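Local coordinates for putative MAR1 (Leishmania donovani, PDB 1X9G), which is of unknown function but belongs to the isochorismatase superfamily and is a putative MAR1 ribonuclease, at residues A[30-33]-A[34-38]; A[94-98]-A[99-103]; A[148-151]-A[152-156]; A[165-168]-A[169-173]; A[183-186]-A[187-191]. One frame throughout, in Å; residues are numbered along the deposited sequence.

Interaction 1: residues A[30-33]-A[34-38]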
loop_
_atom_site.group_PDB
_atom_site.type_symbol
_atom_site.label_atom_id
_atom_site.label_comp_id
_atom_site.label_asym_id
_atom_site.label_seq_id
_atom_site.Cartn_x
_atom_site.Cartn_y
_atom_site.Cartn_z
ATOM N N GLU A 30 26.375 -13.880 14.095
ATOM C CA GLU A 30 27.260 -14.527 13.145
ATOM C C GLU A 30 26.576 -15.553 12.250
ATOM O O GLU A 30 26.869 -15.610 11.063
ATOM C CB GLU A 30 28.491 -15.100 13.872
ATOM C CG GLU A 30 29.608 -15.678 12.962
ATOM C CD GLU A 30 30.163 -14.665 11.947
ATOM O OE1 GLU A 30 29.372 -14.079 11.149
ATOM O OE2 GLU A 30 31.403 -14.469 11.954
ATOM N N ALA A 31 25.650 -16.337 12.795
ATOM C CA ALA A 31 24.939 -17.338 11.995
ATOM C C ALA A 31 24.319 -16.729 10.732
ATOM O O ALA A 31 24.286 -17.371 9.666
ATOM C CB ALA A 31 23.868 -18.009 12.827
ATOM N N PHE A 32 23.871 -15.473 10.869
ATOM C CA PHE A 32 23.059 -14.760 9.896
ATOM C C PHE A 32 23.834 -13.995 8.853
ATOM O O PHE A 32 23.358 -13.816 7.736
ATOM C CB PHE A 32 22.154 -13.775 10.630
ATOM C CG PHE A 32 21.077 -14.430 11.428
ATOM C CD1 PHE A 32 21.165 -14.472 12.819
ATOM C CD2 PHE A 32 19.977 -15.030 10.778
ATOM C CE1 PHE A 32 20.171 -15.075 13.580
ATOM C CE2 PHE A 32 18.964 -15.660 11.514
ATOM C CZ PHE A 32 19.056 -15.679 12.935
ATOM N N SER A 33 25.015 -13.537 9.235
ATOM C CA SER A 33 25.851 -12.677 8.405
ATOM C C SER A 33 25.873 -13.012 6.914
ATOM O O SER A 33 25.960 -12.112 6.073
ATOM C CB SER A 33 27.267 -12.707 8.945
ATOM O OG SER A 33 27.572 -14.032 9.358
ATOM N N LYS A 34 25.810 -14.302 6.605
ATOM C CA LYS A 34 25.908 -14.798 5.232
ATOM C C LYS A 34 24.547 -15.061 4.617
ATOM O O LYS A 34 24.426 -15.108 3.382
ATOM C CB LYS A 34 26.693 -16.116 5.197
ATOM C CG LYS A 34 28.026 -16.098 5.935
ATOM C CD LYS A 34 28.988 -15.030 5.372
ATOM C CE LYS A 34 30.443 -15.511 5.427
ATOM N NZ LYS A 34 30.674 -16.724 4.582
ATOM N N ARG A 35 23.539 -15.235 5.479
ATOM C CA ARG A 35 22.212 -15.748 5.077
ATOM C C ARG A 35 21.304 -14.657 4.521
ATOM O O ARG A 35 20.282 -14.943 3.916
ATOM C CB ARG A 35 21.525 -16.519 6.225
ATOM C CG ARG A 35 22.490 -17.408 7.035
ATOM C CD ARG A 35 21.825 -18.526 7.849
ATOM N NE ARG A 35 21.103 -19.478 6.995
ATOM C CZ ARG A 35 20.292 -20.445 7.437
ATOM N NH1 ARG A 35 20.104 -20.632 8.749
ATOM N NH2 ARG A 35 19.663 -21.221 6.557
ATOM N N ILE A 36 21.710 -13.405 4.709
ATOM C CA ILE A 36 20.892 -12.244 4.363
ATOM C C ILE A 36 21.691 -11.315 3.466
ATOM O O ILE A 36 22.775 -10.859 3.813
ATOM C CB ILE A 36 20.429 -11.520 5.638
ATOM C CG1 ILE A 36 19.434 -12.416 6.364
ATOM C CG2 ILE A 36 19.853 -10.140 5.328
ATOM C CD1 ILE A 36 19.588 -12.404 7.805
ATOM N N GLU A 37 21.132 -11.060 2.300
ATOM C CA GLU A 37 21.781 -10.288 1.266
ATOM C C GLU A 37 22.245 -8.916 1.776
ATOM O O GLU A 37 23.431 -8.578 1.668
ATOM C CB GLU A 37 20.829 -10.175 0.075
ATOM C CG GLU A 37 21.324 -9.320 -1.073
ATOM C CD GLU A 37 20.859 -9.834 -2.428
ATOM O OE1 GLU A 37 20.613 -8.978 -3.298
ATOM O OE2 GLU A 37 20.737 -11.080 -2.613
ATOM N N ASN A 38 21.343 -8.146 2.372
ATOM C CA ASN A 38 21.756 -6.827 2.851
ATOM C C ASN A 38 22.254 -6.780 4.311
ATOM O O ASN A 38 22.151 -5.726 4.986
ATOM C CB ASN A 38 20.674 -5.744 2.578
ATOM C CG ASN A 38 19.612 -5.777 3.580
ATOM O OD1 ASN A 38 19.209 -6.881 3.968
ATOM N ND2 ASN A 38 19.172 -4.595 4.078
#
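The backbone folds back between Phe32 and Arg35 in a turn. The N-H of Arg35 bonds to Phe32 O at 2.7 Å, with an N-H...O angle of 145°. Ser33 and Lys34 hold the two central places, with backbone angles close to those of a type I beta turn. Ile36 N adds a weak second bond to the same oxygen, at 3.5 Å, so one carbonyl gathers both amides.

Phe32 and Ile36 leave the turn in the same direction and run next to each other. The touch is made by the end of the isoleucine: Ile36 CD1 lies 4.0 Å from Phe32 CD2 and comes at the ring obliquely. Chi1 is alike in the two residues (-70° in Phe32), so both chains leave on the same side and the isoleucine end can reach the ring. Within the turn, Arg35 makes contact through the start of its chain. Its CG rests 3.2 Å from Ala31 O, and its CD is about as near. Lys34 passes alongside Ser33, and its CG is 4.0 Å from Ser33 OG. That hydroxyl turns back to Glu30 and sits 2.5 Å from Glu30 OE1.

Phe32 also packs on Glu116 and on Phe39 of helix 39-55, while Arg35 and Ile36 touch Gln145. The turn lies at the surface of the molecule. It belongs to the loop between strand 21-26 and helix 39-55, the kind of strand-to-helix connection by which a parallel alpha/beta fold of the isochorismatase family is built.

Interaction 2: residues A[94-98]-A[99-103]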
loop_
_atom_site.group_PDB
_atom_site.type_symbol
_atom_site.label_atom_id
_atom_site.label_comp_id
_atom_site.label_asym_id
_atom_site.label_seq_id
_atom_site.Cartn_x
_atom_site.Cartn_y
_atom_site.Cartn_z
ATOM N N SER A 94 10.552 -12.035 20.084
ATOM C CA SER A 94 10.531 -10.616 20.384
ATOM C C SER A 94 11.553 -10.130 21.407
ATOM O O SER A 94 11.703 -10.742 22.481
ATOM C CB SER A 94 9.186 -10.259 20.945
ATOM O OG SER A 94 9.265 -8.938 21.397
ATOM N N CYS A 95 12.204 -9.006 21.080
ATOM C CA CYS A 95 13.047 -8.216 21.980
ATOM C C CYS A 95 12.415 -7.755 23.281
ATOM O O CYS A 95 13.135 -7.455 24.223
ATOM C CB CYS A 95 13.583 -6.964 21.291
ATOM S SG CYS A 95 14.757 -7.286 19.961
ATOM N N VAL A 96 11.094 -7.704 23.373
ATOM C CA VAL A 96 10.474 -7.276 24.633
ATOM C C VAL A 96 10.528 -8.391 25.697
ATOM O O VAL A 96 9.592 -9.189 25.868
ATOM C CB VAL A 96 9.059 -6.693 24.422
ATOM C CG1 VAL A 96 8.538 -6.049 25.706
ATOM C CG2 VAL A 96 9.082 -5.666 23.255
ATOM N N VAL A 97 11.680 -8.454 26.372
ATOM C CA VAL A 97 11.909 -9.328 27.536
ATOM C C VAL A 97 12.033 -8.432 28.760
ATOM O O VAL A 97 12.244 -7.213 28.596
ATOM C CB VAL A 97 13.159 -10.223 27.362
ATOM C CG1 VAL A 97 12.892 -11.306 26.303
ATOM C CG2 VAL A 97 14.409 -9.409 27.042
ATOM N N PRO A 98 11.837 -9.003 29.982
ATOM C CA PRO A 98 11.911 -8.289 31.268
ATOM C C PRO A 98 12.995 -7.232 31.338
ATOM O O PRO A 98 12.708 -6.096 31.743
ATOM C CB PRO A 98 12.190 -9.401 32.249
ATOM C CG PRO A 98 11.391 -10.549 31.685
ATOM C CD PRO A 98 11.450 -10.414 30.191
ATOM N N GLN A 99 14.220 -7.581 30.939
ATOM C CA GLN A 99 15.323 -6.604 30.974
ATOM C C GLN A 99 15.035 -5.337 30.177
ATOM O O GLN A 99 15.200 -4.234 30.685
ATOM C CB GLN A 99 16.656 -7.218 30.550
ATOM C CG GLN A 99 17.493 -7.668 31.732
ATOM C CD GLN A 99 18.617 -8.618 31.352
ATOM O OE1 GLN A 99 18.422 -9.577 30.587
ATOM N NE2 GLN A 99 19.811 -8.372 31.909
ATOM N N VAL A 100 14.569 -5.496 28.941
ATOM C CA VAL A 100 14.361 -4.345 28.054
ATOM C C VAL A 100 13.130 -3.535 28.446
ATOM O O VAL A 100 13.103 -2.335 28.247
ATOM C CB VAL A 100 14.288 -4.769 26.562
ATOM C CG1 VAL A 100 15.673 -4.765 25.928
ATOM C CG2 VAL A 100 13.707 -6.116 26.458
ATOM N N GLU A 101 12.123 -4.191 29.011
ATOM C CA GLU A 101 10.922 -3.501 29.459
ATOM C C GLU A 101 11.221 -2.366 30.448
ATOM O O GLU A 101 10.804 -1.228 30.241
ATOM C CB GLU A 101 9.940 -4.488 30.079
ATOM C CG GLU A 101 9.717 -5.748 29.284
ATOM C CD GLU A 101 8.446 -6.468 29.705
ATOM O OE1 GLU A 101 7.426 -5.762 29.909
ATOM O OE2 GLU A 101 8.461 -7.726 29.828
ATOM N N GLU A 102 11.935 -2.682 31.522
ATOM C CA GLU A 102 12.278 -1.675 32.516
ATOM C C GLU A 102 13.219 -0.614 31.921
ATOM O O GLU A 102 13.173 0.569 32.291
ATOM C CB GLU A 102 12.851 -2.310 33.803
ATOM C CG GLU A 102 13.811 -3.516 33.632
ATOM C CD GLU A 102 14.278 -4.127 34.991
ATOM O OE1 GLU A 102 14.000 -3.507 36.065
ATOM O OE2 GLU A 102 14.930 -5.221 34.978
ATOM N N LEU A 103 14.039 -1.049 30.969
ATOM C CA LEU A 103 14.966 -0.170 30.265
ATOM C C LEU A 103 14.233 0.745 29.255
ATOM O O LEU A 103 14.853 1.574 28.577
ATOM C CB LEU A 103 16.035 -1.039 29.607
ATOM C CG LEU A 103 17.452 -0.636 29.202
ATOM C CD1 LEU A 103 18.313 -0.026 30.355
ATOM C CD2 LEU A 103 18.102 -1.874 28.650
#
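Val96 lies square across Glu101. Its CG1, trans to the backbone N (chi1 -171°), is the methyl that meets the glutamate stem, with Val96 CG1 3.8 Å from Glu101 CG. Beyond CG the Glu101 chain is extended. It runs beside the Pro98 ring in the same direction. The carboxylate reaches back over the start of the helix: Glu101 OE2 is 4.0 Å from Pro98 CD and 3.6 Å from Pro98 N.

Val97 and Val100 meet at a slant through one methyl each. The place of Val100 CG2 is doubtful, because it comes too close to backbone oxygens in the model. Glu102 CG lies 3.4 Å from Pro98 O. The chi1 of Glu102, 39°, folds this CG back over the preceding turn, up to the proline carbonyl.

Val97 is the N-cap residue. Its carbonyl takes the N-H of Glu101 at 3.1 Å (N...O) and more weakly that of Val100, though the position of Val97 O is less sure. Pro98 fills the first helical place. Ahead of it, Ser94 OG accepts the N-H of Val96 at 3.0 Å in an ST turn, and Val96 is the centre of an inverse gamma turn.

The whole piece connects strand 86-90 to helix 98-102. Val100 packs on Ile88 and on Ile63 of strand 60-67, while Cys95 reaches Leu24 and Val26 of strand 21-26. On the helical side, Ser94 OG bonds to Asp127, and Val96 lies on Asp127 and Leu128 of helix 117-130.

Interaction 3: residues A[148-151]-A[152-156]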
loop_
_atom_site.group_PDB
_atom_site.type_symbol
_atom_site.label_atom_id
_atom_site.label_comp_id
_atom_site.label_asym_id
_atom_site.label_seq_id
_atom_site.Cartn_x
_atom_site.Cartn_y
_atom_site.Cartn_z
ATOM N N THR A 148 10.209 -12.781 0.023
ATOM C CA THR A 148 8.772 -12.958 0.213
ATOM C C THR A 148 8.387 -12.752 1.671
ATOM O O THR A 148 7.407 -12.098 1.975
ATOM C CB THR A 148 8.276 -14.327 -0.366
ATOM O OG1 THR A 148 8.619 -14.415 -1.750
ATOM C CG2 THR A 148 6.758 -14.499 -0.263
ATOM N N ASP A 149 9.181 -13.286 2.574
ATOM C CA ASP A 149 8.949 -13.100 3.991
ATOM C C ASP A 149 9.132 -11.632 4.379
ATOM O O ASP A 149 8.349 -11.095 5.133
ATOM C CB ASP A 149 9.897 -13.982 4.819
ATOM C CG ASP A 149 9.688 -15.512 4.595
ATOM O OD1 ASP A 149 8.572 -16.013 4.735
ATOM O OD2 ASP A 149 10.672 -16.219 4.343
ATOM N N PHE A 150 10.180 -11.003 3.869
ATOM C CA PHE A 150 10.504 -9.601 4.200
ATOM C C PHE A 150 9.412 -8.690 3.719
ATOM O O PHE A 150 8.769 -7.999 4.522
ATOM C CB PHE A 150 11.837 -9.203 3.556
ATOM C CG PHE A 150 12.333 -7.876 3.975
ATOM C CD1 PHE A 150 12.226 -6.760 3.110
ATOM C CD2 PHE A 150 12.928 -7.713 5.204
ATOM C CE1 PHE A 150 12.681 -5.524 3.479
ATOM C CE2 PHE A 150 13.402 -6.467 5.582
ATOM C CZ PHE A 150 13.267 -5.362 4.720
ATOM N N LYS A 151 9.176 -8.738 2.406
ATOM C CA LYS A 151 8.255 -7.850 1.718
ATOM C C LYS A 151 6.863 -7.861 2.344
ATOM O O LYS A 151 6.233 -6.825 2.456
ATOM C CB LYS A 151 8.191 -8.206 0.219
ATOM C CG LYS A 151 9.428 -7.724 -0.585
ATOM C CD LYS A 151 9.250 -7.711 -2.133
ATOM C CE LYS A 151 8.201 -6.595 -2.576
ATOM N NZ LYS A 151 7.638 -6.691 -4.025
ATOM N N ALA A 152 6.400 -9.032 2.769
ATOM C CA ALA A 152 5.109 -9.213 3.447
ATOM C C ALA A 152 5.084 -8.617 4.867
ATOM O O ALA A 152 4.161 -7.892 5.237
ATOM C CB ALA A 152 4.740 -10.719 3.466
ATOM N N ALA A 153 6.114 -8.878 5.668
ATOM C CA ALA A 153 6.185 -8.306 7.023
ATOM C C ALA A 153 6.228 -6.766 6.940
ATOM O O ALA A 153 5.530 -6.067 7.689
ATOM C CB ALA A 153 7.395 -8.859 7.749
ATOM N N ILE A 154 7.020 -6.240 6.004
ATOM C CA ILE A 154 7.082 -4.748 5.727
ATOM C C ILE A 154 5.738 -4.088 5.405
ATOM O O ILE A 154 5.425 -3.073 6.030
ATOM C CB ILE A 154 8.080 -4.382 4.600
ATOM C CG1 ILE A 154 9.485 -4.711 5.014
ATOM C CG2 ILE A 154 8.024 -2.887 4.302
ATOM C CD1 ILE A 154 9.827 -4.046 6.270
ATOM N N LYS A 155 4.963 -4.665 4.473
ATOM C CA LYS A 155 3.588 -4.203 4.236
ATOM C C LYS A 155 2.701 -4.326 5.449
ATOM O O LYS A 155 1.976 -3.431 5.746
ATOM C CB LYS A 155 2.807 -4.945 3.119
ATOM C CG LYS A 155 3.489 -5.362 1.874
ATOM C CD LYS A 155 3.806 -4.208 0.936
ATOM C CE LYS A 155 3.627 -4.683 -0.549
ATOM N NZ LYS A 155 3.779 -3.527 -1.485
ATOM N N LEU A 156 2.704 -5.442 6.146
ATOM C CA LEU A 156 1.875 -5.522 7.345
ATOM C C LEU A 156 2.181 -4.289 8.231
ATOM O O LEU A 156 1.287 -3.561 8.645
ATOM C CB LEU A 156 2.249 -6.761 8.166
ATOM C CG LEU A 156 1.096 -7.541 8.772
ATOM C CD1 LEU A 156 1.540 -8.285 10.050
ATOM C CD2 LEU A 156 -0.225 -6.718 8.949
#
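Phe150 and Ile154 pack one turn apart on helix 147-158, the helix of the beta-alpha-beta unit between strands 134-143 and 164-167. Ile154 CG1 sits over one face of the Phe150 ring in a CH-pi contact, 3.9 Å from the centroid and 21° off the ring normal. It lies toward the rim, nearest Phe150 CE1 at 3.6 Å. The near-trans chi1 of Phe150 (-172°) brings the ring beside the next turn. Both side chains also lie on Leu142 of strand 134-143, so this is the tightly packed side.

The other side is looser. Lys151 and Lys155 are exposed, and their amines stand 5.6 Å apart (NZ to NZ), so some mutual repulsion is likely. The Lys155 stem rests on the backbone of Lys151, with Lys155 CG 3.2 Å from Lys151 O. Lys155 also meets its counterparts in two other subunits.

Asp149 and Thr148 turn to a neighbouring subunit. Asp149 OD1 bonds to Thr168 of that chain, and Thr148 OG1 to Leu200 O of the same chain. Among the backbone bonds, Ile154 N to Phe150 O is almost straight, at 2.9 Å and 176°.

Interaction 4: residues A[165-168]-A[169-173]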
loop_
_atom_site.group_PDB
_atom_site.type_symbol
_atom_site.label_atom_id
_atom_site.label_comp_id
_atom_site.label_asym_id
_atom_site.label_seq_id
_atom_site.Cartn_x
_atom_site.Cartn_y
_atom_site.Cartn_z
ATOM N N GLU A 165 6.256 3.811 11.951
ATOM C CA GLU A 165 6.664 4.475 10.698
ATOM C C GLU A 165 7.913 3.922 10.113
ATOM O O GLU A 165 8.927 3.841 10.805
ATOM C CB GLU A 165 6.867 5.974 10.876
ATOM C CG GLU A 165 5.696 6.703 11.547
ATOM C CD GLU A 165 5.920 8.230 11.615
ATOM O OE1 GLU A 165 4.958 8.918 12.006
ATOM O OE2 GLU A 165 7.047 8.720 11.307
ATOM N N ILE A 166 7.847 3.559 8.841
ATOM C CA ILE A 166 8.980 2.996 8.143
ATOM C C ILE A 166 9.541 4.054 7.227
ATOM O O ILE A 166 8.844 4.551 6.330
ATOM C CB ILE A 166 8.596 1.696 7.365
ATOM C CG1 ILE A 166 8.044 0.651 8.346
ATOM C CG2 ILE A 166 9.819 1.059 6.630
ATOM C CD1 ILE A 166 7.461 -0.494 7.655
ATOM N N THR A 167 10.788 4.442 7.467
ATOM C CA THR A 167 11.454 5.378 6.546
ATOM C C THR A 167 12.840 4.794 6.279
ATOM O O THR A 167 12.952 3.640 5.895
ATOM C CB THR A 167 11.508 6.842 7.086
ATOM O OG1 THR A 167 11.927 6.825 8.468
ATOM C CG2 THR A 167 10.119 7.577 6.962
ATOM N N THR A 168 13.887 5.583 6.512
ATOM C CA THR A 168 15.251 5.143 6.356
ATOM C C THR A 168 16.058 5.900 7.358
ATOM O O THR A 168 15.574 6.856 7.955
ATOM C CB THR A 168 15.839 5.384 4.919
ATOM O OG1 THR A 168 15.678 6.754 4.550
ATOM C CG2 THR A 168 15.164 4.527 3.859
ATOM N N SER A 169 17.305 5.483 7.529
ATOM C CA SER A 169 18.258 6.134 8.442
ATOM C C SER A 169 18.610 7.573 8.103
ATOM O O SER A 169 18.774 8.371 9.012
ATOM C CB SER A 169 19.515 5.266 8.663
ATOM O OG SER A 169 20.310 5.117 7.485
ATOM N N GLU A 170 18.692 7.944 6.826
ATOM C CA GLU A 170 18.920 9.359 6.553
ATOM C C GLU A 170 17.676 10.148 6.906
ATOM O O GLU A 170 17.762 11.137 7.582
ATOM C CB GLU A 170 19.446 9.640 5.136
ATOM C CG GLU A 170 19.287 11.066 4.680
ATOM C CD GLU A 170 20.072 11.380 3.410
ATOM O OE1 GLU A 170 21.295 11.168 3.485
ATOM O OE2 GLU A 170 19.503 11.858 2.363
ATOM N N SER A 171 16.502 9.671 6.528
ATOM C CA SER A 171 15.260 10.362 6.920
ATOM C C SER A 171 15.200 10.545 8.412
ATOM O O SER A 171 14.861 11.590 8.883
ATOM C CB SER A 171 14.032 9.530 6.539
ATOM O OG SER A 171 12.886 10.373 6.488
ATOM N N ILE A 172 15.481 9.490 9.154
ATOM C CA ILE A 172 15.436 9.512 10.616
ATOM C C ILE A 172 16.456 10.455 11.293
ATOM O O ILE A 172 16.075 11.148 12.253
ATOM C CB ILE A 172 15.577 8.073 11.177
ATOM C CG1 ILE A 172 14.250 7.317 11.031
ATOM C CG2 ILE A 172 15.970 8.064 12.664
ATOM C CD1 ILE A 172 14.399 5.791 11.406
ATOM N N LEU A 173 17.723 10.488 10.833
ATOM C CA LEU A 173 18.683 11.450 11.410
ATOM C C LEU A 173 18.201 12.896 11.262
ATOM O O LEU A 173 18.178 13.631 12.222
ATOM C CB LEU A 173 20.108 11.324 10.856
ATOM C CG LEU A 173 20.947 10.047 10.968
ATOM C CD1 LEU A 173 22.424 10.385 11.140
ATOM C CD2 LEU A 173 20.487 9.017 12.043
#
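Thr168 joins a strand to a helix: residues 165-167 end strand 164-167, and helix 169-176 starts straight after this N-cap residue. Its carbonyl takes the N-H of Ile172 at 2.9 Å (N to O), with an N-H...O angle of 159°. Carbon crowds round the same oxygen. Ser171 CB and Ile172 CG1 both lie 3.4 Å from Thr168 O.

The side-chain contact is between the strand end and the first turn. Thr167 and Ser171 meet through their CB atoms, 3.7 Å apart. The Thr167 hydroxyl lies against the isoleucine stem, with Thr167 OG1 3.5 Å from Ile172 CG1, and the two side chains are set at an angle. Chi1 of Ser171 (-160°) sets OG anti to the backbone N, where it passes 4.0 Å from Thr167 CG2.

The polar ends are used in the assembly. In a neighbouring subunit, Thr168 OG1 bonds to Asp149, Ser171 OG to His118 O and Glu170 OE2 to His118 NE2. Within its own chain, Ser169 OG is held by Asp140 and Arg48, and Ser171 OG also pairs with Gln175.

The contact is buried. It is a tight strand-to-helix junction of a parallel alpha/beta fold, placed at an outermost strand of the chain's sheet and built into a subunit interface.

Interaction 5: residues A[183-186]-A[187-191]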
loop_
_atom_site.group_PDB
_atom_site.type_symbol
_atom_site.label_atom_id
_atom_site.label_comp_id
_atom_site.label_asym_id
_atom_site.label_seq_id
_atom_site.Cartn_x
_atom_site.Cartn_y
_atom_site.Cartn_z
ATOM N N PRO A 183 22.825 22.796 16.984
ATOM C CA PRO A 183 24.173 22.720 17.583
ATOM C C PRO A 183 24.816 21.385 17.252
ATOM O O PRO A 183 26.058 21.271 17.177
ATOM C CB PRO A 183 23.904 22.830 19.088
ATOM C CG PRO A 183 22.630 23.553 19.197
ATOM C CD PRO A 183 21.804 23.069 18.014
ATOM N N ASN A 184 23.976 20.379 17.020
ATOM C CA ASN A 184 24.525 19.061 16.736
ATOM C C ASN A 184 24.641 18.663 15.259
ATOM O O ASN A 184 25.175 17.598 14.946
ATOM C CB ASN A 184 23.898 17.991 17.626
ATOM C CG ASN A 184 24.497 18.001 18.998
ATOM O OD1 ASN A 184 25.717 17.861 19.157
ATOM N ND2 ASN A 184 23.663 18.189 20.004
ATOM N N PHE A 185 24.235 19.575 14.381
ATOM C CA PHE A 185 24.178 19.281 12.976
ATOM C C PHE A 185 25.484 18.873 12.278
ATOM O O PHE A 185 25.489 17.860 11.595
ATOM C CB PHE A 185 23.424 20.350 12.166
ATOM C CG PHE A 185 23.289 19.977 10.730
ATOM C CD1 PHE A 185 23.947 20.696 9.745
ATOM C CD2 PHE A 185 22.585 18.811 10.369
ATOM C CE1 PHE A 185 23.847 20.298 8.388
ATOM C CE2 PHE A 185 22.496 18.397 9.047
ATOM C CZ PHE A 185 23.120 19.139 8.048
ATOM N N LYS A 186 26.543 19.655 12.408
ATOM C CA LYS A 186 27.877 19.363 11.844
ATOM C C LYS A 186 28.344 17.949 12.175
ATOM O O LYS A 186 28.910 17.249 11.325
ATOM C CB LYS A 186 28.906 20.363 12.428
ATOM C CG LYS A 186 30.310 20.474 11.719
ATOM C CD LYS A 186 30.401 21.746 10.810
ATOM C CE LYS A 186 31.866 22.140 10.492
ATOM N NZ LYS A 186 32.521 23.011 11.565
ATOM N N ARG A 187 28.122 17.545 13.421
ATOM C CA ARG A 187 28.465 16.203 13.858
ATOM C C ARG A 187 27.618 15.144 13.147
ATOM O O ARG A 187 28.152 14.167 12.623
ATOM C CB ARG A 187 28.308 16.076 15.378
ATOM C CG ARG A 187 29.569 16.350 16.210
ATOM C CD ARG A 187 29.209 16.345 17.696
ATOM N NE ARG A 187 29.617 15.109 18.372
ATOM C CZ ARG A 187 29.596 14.909 19.697
ATOM N NH1 ARG A 187 29.146 15.862 20.520
ATOM N NH2 ARG A 187 30.005 13.743 20.206
ATOM N N ILE A 188 26.300 15.367 13.127
ATOM C CA ILE A 188 25.319 14.453 12.564
ATOM C C ILE A 188 25.402 14.431 11.044
ATOM O O ILE A 188 25.302 13.363 10.420
ATOM C CB ILE A 188 23.910 14.808 13.057
ATOM C CG1 ILE A 188 23.844 14.610 14.579
ATOM C CG2 ILE A 188 22.870 13.943 12.363
ATOM C CD1 ILE A 188 22.515 14.963 15.254
ATOM N N SER A 189 25.605 15.610 10.456
ATOM C CA SER A 189 25.826 15.760 9.013
ATOM C C SER A 189 26.948 14.834 8.524
ATOM O O SER A 189 26.873 14.266 7.436
ATOM C CB SER A 189 26.157 17.232 8.700
ATOM O OG SER A 189 26.439 17.460 7.332
ATOM N N LYS A 190 27.982 14.687 9.347
ATOM C CA LYS A 190 29.163 13.923 8.997
ATOM C C LYS A 190 28.875 12.426 8.821
ATOM O O LYS A 190 29.465 11.758 7.955
ATOM C CB LYS A 190 30.252 14.201 10.061
ATOM C CG LYS A 190 31.183 13.039 10.447
ATOM C CD LYS A 190 31.567 13.096 11.935
ATOM C CE LYS A 190 30.632 12.239 12.828
ATOM N NZ LYS A 190 31.318 11.009 13.414
ATOM N N LEU A 191 27.978 11.907 9.652
ATOM C CA LEU A 191 27.471 10.543 9.527
ATOM C C LEU A 191 26.820 10.311 8.161
ATOM O O LEU A 191 27.120 9.336 7.473
ATOM C CB LEU A 191 26.459 10.284 10.636
ATOM C CG LEU A 191 27.058 10.369 12.031
ATOM C CD1 LEU A 191 26.022 10.237 13.131
ATOM C CD2 LEU A 191 28.135 9.275 12.146
#
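Asn184 and Ile188 are joined by a backbone bond. Ile188 N gives its proton to Asn184 O at 3.1 Å, and Ile188 CG1 also lies close to this oxygen, at 3.3 Å. The next bond, Ser189 N to Phe185 O, is modelled at 2.5 Å, shorter than usual, so its exact length is doubtful. Lys186 O gets only a weak bond from Lys190 N, at 3.4 Å. The side-chain amide of Asn184 has its partner outside, since ND2 bonds to Tyr16 OH. Asn184 N bonds to Asp182 OD2. The Asn184 and Arg187 side chains run together, their flat groups 62° apart, but Arg187 CD and NH1 stay 4.1 and 4.2 Å from Asn184 OD1, too long for a hydrogen bond.

The backbone bonds from Asn184, Phe185 and Lys186 form the first turn of helix 185-191, a surface helix that packs on helix 39-55 and helix 169-176. Ile188 is buried on that side, against Leu52 and Leu173. On another side, Ser189 CB sits over one face of the Phe185 ring in a CH-pi contact, 3.8 Å from the centroid and 18° off the normal. The Ser189 hydroxyl passes the ring at 3.8 Å (OG to Phe185 CZ) and is hydrogen-bonded to Lys193 NZ.

The five contacts follow one another along the chain without overlap. Interactions 1 to 4 are grouped round the parallel six-stranded beta-sheet of the isochorismatase fold. Interactions 1 and 2 are in connections that follow strands 21-26 and 86-90; their centres are 25 Å apart. Interactions 3 and 4 belong to consecutive elements, helix 147-158 and strand 164-167 with its helix. They touch through Ile154 O and Ile166 CD1, at 3.7 Å. Asp149 of interaction 3 also bonds to Thr168 of interaction 4 in another copy of the protein, so the two contacts meet at the assembly interface. Interaction 5 lies on the next helix, where Ile188 CG2 meets Leu173 CD1 of interaction 4 at 3.8 Å.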